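Local structure of MerB2 (Bacillus megaterium, 5C17) at residues Q90-G94 and G95-F99; C102-S105 and T106-S110. The protein probably acts as an alkylmercury lyase, cleaving the carbon-mercury bond of organomercurials, and binds a mercury(II) ion here. All blocks are in the same frame, centred on the assembly; numbering follows the deposited sequence. Where two conformers were deposited one is given.

Interaction 1 (Q90-G94 and G95-F99); sequences QIHLG and GRTLF
Gln90 to Phe99 form a beta hairpin with a two-residue type I' turn, running from Leu93 to Arg96, that joins the antiparallel strands 89-93 and 96-100. Gly94 and Gly95 fill the two middle positions of the turn, both with positive phi. Two hydrogen-bonded pairs hold the ladder. Ile91 and Leu98 exchange backbone bonds in both directions, and the one from Ile91 N to Leu98 O is nearly straight at 173°. Leu93 and Arg96 make the pair next to the turn, where Leu93 N reaches Arg96 O at 2.9 Å and the return bond from Arg96 N to Leu93 O is longer, 3.2 Å.

The non-hydrogen-bonded pairs put Gln90, His92, Thr97 and Phe99 on one face. The imidazole of His92 is swung to the far side of the CA–CB bond from the backbone N (chi1 -167°) and reaches across to the partner strand. Arg96 O lies over one face of this ring. Thr97 OG1 sits at the ring edge, in plane, and makes a weak hydrogen bond with His92 ND1 at 3.4 Å. The extended Gln90 chain runs beside the Phe99 ring, with amide and ring planes 60° apart; Gln90 CG is 3.8 Å from Phe99 CE2. Thr97 CG2 meets the Gln90 amide, 3.3 Å from NE2.

Ile91, Leu93, Arg96 and Leu98 occupy the other face. Ile91 CG1 lies 4.1 Å from Leu98 CB. There Ile91 and Leu93 pack on helix 103-113, through Thr106 and Leu113. Strand 117-122 pairs alongside Gln90 and His92, and strand 82-83 borders Phe99, which places the hairpin inside the larger antiparallel sheet.

Interaction 2 (C102-S105 and T106-S110); sequences CAIS and TLELS. With HG (mercury (II) ion), chain B.
Ala103 O takes a short hydrogen bond from the hydroxyl of Thr106, OG1 to O 2.7 Å, and a weak one from Thr106 N. The hydroxyl lies between the backbone N and the carbonyl carbon of its own residue (chi1 65°). This turns it back along the helix to the carbonyl three residues earlier. Thr106 OG1 also hydrogen-bonds to Tyr170 OH.

The first turn is capped by a sulfur. Cys102 is the N-cap residue, and its SG accepts from Ser105 N at 3.5 Å with an N-H...S angle of 163°. The same SG binds the mercury ion at 2.4 Å, so the backbone N-H and the metal hold this sulfur together. Further on, Ile104 O accepts from both Leu107 N and Glu108 N; the bond from Glu108 N is nearly straight at 178°.

Ser105 was modelled in two conformers, and in one of them its hydroxyl links the helix to the metal through water. In that conformer water 2, which binds the mercury ion at 2.5 Å, donates to Ser105 OG. Water 1 then bridges hydroxyl and carboxylate: it accepts from Ser105 OG and donates to Glu108 OE2, 2.6 Å away. The other carboxylate oxygen, Glu108 OE1, lies against the methyl CG2 of Ile104 at 3.7 Å. Ser105 CB touches Leu109 CD1 in the next turn.

Cys165 supplies a second protein sulfur to the mercury ion, and the dithiol ligand touches both Cys102 and Ser105. A metal-binding cysteine at the start of a helix, with a serine one turn on facing the same pocket, characterises this part of the MerB2 mercury site.

The two interactions follow each other in the chain, and their centres lie 12 Å apart. Interaction 1 is partly buried. One face is mostly polar with Phe99 at its end; the other is mostly apolar, with Arg96 near the turn and Ile91, Leu93 and Leu98 buried. Interaction 2 is buried throughout. Backbone bonds join two strands in 90-99 but run from turn to turn along one helix in 102-110, where waters and the mercury ion add to them. The two meet where the hairpin packs on the helix: Ile91 CG2 lies 4.0 Å from Thr106 CG2, and Ile91 CD1 lies 4.2 Å from Leu109 CD1. Only interaction 2 binds the metal; the Ile91 side chain is about 11 Å from the mercury ion.

Interaction 1 (Q90-G94 and G95-F99)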
# COMPACT_ATOMS: atom_id res chain seq x y z
N GLN A 90 10.95 -1.49 2.90
CA GLN A 90 11.37 -2.75 2.29
C GLN A 90 10.64 -3.90 2.96
O GLN A 90 10.55 -3.96 4.17
CB GLN A 90 12.89 -2.92 2.44
CG GLN A 90 13.47 -4.05 1.58
CD GLN A 90 15.00 -4.00 1.50
OE1 GLN A 90 15.61 -2.92 1.49
NE2 GLN A 90 15.63 -5.17 1.44
N ILE A 91 10.09 -4.79 2.15
CA ILE A 91 9.36 -5.95 2.66
C ILE A 91 9.85 -7.23 2.02
O ILE A 91 9.84 -7.38 0.80
CB ILE A 91 7.84 -5.79 2.53
CG1 ILE A 91 7.41 -5.57 1.09
CG2 ILE A 91 7.39 -4.61 3.37
CD1 ILE A 91 5.92 -5.61 0.90
N HIS A 92 10.27 -8.17 2.85
CA HIS A 92 10.66 -9.47 2.36
C HIS A 92 9.47 -10.40 2.54
O HIS A 92 9.02 -10.61 3.67
CB HIS A 92 11.87 -10.00 3.12
CG HIS A 92 12.50 -11.18 2.47
ND1 HIS A 92 13.34 -11.07 1.38
CD2 HIS A 92 12.38 -12.51 2.72
CE1 HIS A 92 13.73 -12.28 1.01
NE2 HIS A 92 13.16 -13.17 1.80
N LEU A 93 8.97 -10.92 1.43
CA LEU A 93 7.68 -11.59 1.39
C LEU A 93 7.69 -12.62 0.26
O LEU A 93 8.03 -12.28 -0.88
CB LEU A 93 6.60 -10.53 1.12
CG LEU A 93 5.12 -10.91 1.18
CD1 LEU A 93 4.32 -9.64 1.33
CD2 LEU A 93 4.67 -11.68 -0.06
N GLY A 94 7.33 -13.87 0.55
CA GLY A 94 7.26 -14.91 -0.47
C GLY A 94 8.60 -15.18 -1.12
O GLY A 94 8.67 -15.54 -2.30
N GLY A 95 9.67 -15.02 -0.35
CA GLY A 95 11.01 -15.34 -0.81
C GLY A 95 11.67 -14.24 -1.63
O GLY A 95 12.76 -14.44 -2.16
N ARG A 96 11.03 -13.08 -1.75
CA ARG A 96 11.62 -11.98 -2.51
C ARG A 96 11.54 -10.65 -1.78
O ARG A 96 10.74 -10.45 -0.86
CB ARG A 96 10.97 -11.84 -3.88
CG ARG A 96 9.48 -11.85 -3.86
CD ARG A 96 8.90 -11.63 -5.26
NE ARG A 96 9.50 -12.48 -6.28
CZ ARG A 96 9.08 -13.70 -6.60
NH1 ARG A 96 9.71 -14.38 -7.55
NH2 ARG A 96 8.03 -14.24 -5.99
N THR A 97 12.41 -9.75 -2.21
CA THR A 97 12.46 -8.42 -1.65
C THR A 97 11.63 -7.48 -2.51
O THR A 97 11.95 -7.20 -3.66
CB THR A 97 13.88 -7.90 -1.61
OG1 THR A 97 14.68 -8.79 -0.82
CG2 THR A 97 13.90 -6.52 -0.99
N LEU A 98 10.54 -7.01 -1.92
CA LEU A 98 9.66 -6.05 -2.55
C LEU A 98 9.61 -4.80 -1.68
O LEU A 98 10.35 -4.68 -0.70
CB LEU A 98 8.27 -6.67 -2.75
CG LEU A 98 8.21 -7.88 -3.69
CD1 LEU A 98 6.89 -8.62 -3.59
CD2 LEU A 98 8.43 -7.45 -5.12
N PHE A 99 8.75 -3.86 -2.04
CA PHE A 99 8.67 -2.59 -1.34
C PHE A 99 7.22 -2.19 -1.18
O PHE A 99 6.35 -2.69 -1.89
CB PHE A 99 9.44 -1.52 -2.10
CG PHE A 99 10.88 -1.86 -2.28
CD1 PHE A 99 11.29 -2.58 -3.39
CD2 PHE A 99 11.83 -1.49 -1.34
CE1 PHE A 99 12.63 -2.92 -3.56
CE2 PHE A 99 13.17 -1.82 -1.51
CZ PHE A 99 13.56 -2.53 -2.63

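Interaction 2 (C102-S105 and T106-S110)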
# COMPACT_ATOMS: atom_id res chain seq x y z
N CYS A 102 3.84 2.79 1.77
CA CYS A 102 3.77 3.47 3.05
C CYS A 102 3.78 2.46 4.19
O CYS A 102 3.73 1.25 3.98
CB CYS A 102 2.51 4.34 3.15
SG CYS A 102 0.98 3.39 3.35
N ALA A 103 3.81 2.98 5.40
CA ALA A 103 3.85 2.15 6.61
C ALA A 103 2.65 1.23 6.71
O ALA A 103 2.77 0.07 7.10
CB ALA A 103 3.92 3.04 7.82
N ILE A 104 1.47 1.75 6.42
CA ILE A 104 0.28 0.90 6.51
C ILE A 104 0.40 -0.27 5.53
O ILE A 104 0.09 -1.41 5.90
CB ILE A 104 -1.01 1.68 6.27
CG1 ILE A 104 -1.24 2.67 7.43
CG2 ILE A 104 -2.19 0.74 6.14
CD1 ILE A 104 -2.40 3.62 7.21
N SER A 105 0.83 0.01 4.30
CA SER A 105 0.95 -1.01 3.28
C SER A 105 1.86 -2.14 3.72
O SER A 105 1.62 -3.30 3.41
CB SER A 105 1.46 -0.40 1.96
OG SER A 105 0.53 0.52 1.42
N THR A 106 2.95 -1.81 4.43
CA THR A 106 3.89 -2.86 4.86
C THR A 106 3.19 -3.98 5.62
O THR A 106 3.59 -5.14 5.54
CB THR A 106 5.08 -2.35 5.75
OG1 THR A 106 4.62 -1.84 7.02
CG2 THR A 106 5.91 -1.31 5.03
N LEU A 107 2.19 -3.62 6.42
CA LEU A 107 1.49 -4.59 7.27
C LEU A 107 0.23 -5.11 6.59
O LEU A 107 -0.04 -6.32 6.60
CB LEU A 107 1.20 -3.95 8.62
CG LEU A 107 2.46 -3.75 9.48
CD1 LEU A 107 2.23 -2.77 10.57
CD2 LEU A 107 2.98 -5.06 10.05
N GLU A 108 -0.55 -4.23 5.98
CA GLU A 108 -1.77 -4.71 5.35
C GLU A 108 -1.46 -5.66 4.20
O GLU A 108 -2.25 -6.57 3.94
CB GLU A 108 -2.71 -3.58 4.95
CG GLU A 108 -2.47 -3.00 3.62
CD GLU A 108 -3.50 -1.95 3.23
OE1 GLU A 108 -4.32 -1.55 4.08
OE2 GLU A 108 -3.47 -1.52 2.06
N LEU A 109 -0.32 -5.50 3.53
CA LEU A 109 0.04 -6.42 2.46
C LEU A 109 0.34 -7.82 2.99
O LEU A 109 0.11 -8.81 2.31
CB LEU A 109 1.20 -5.86 1.64
CG LEU A 109 0.87 -4.65 0.76
CD1 LEU A 109 2.13 -3.99 0.25
CD2 LEU A 109 -0.04 -5.05 -0.39
N SER A 110 0.88 -7.92 4.20
CA SER A 110 1.12 -9.22 4.82
C SER A 110 -0.18 -9.99 4.92
O SER A 110 -0.28 -11.16 4.54
CB SER A 110 1.75 -9.05 6.21
OG SER A 110 1.90 -10.30 6.86
HG HG B . -0.40 3.67 1.44
O HOH W 1 -1.32 -1.76 0.59
O HOH W 2 -1.26 2.13 -0.28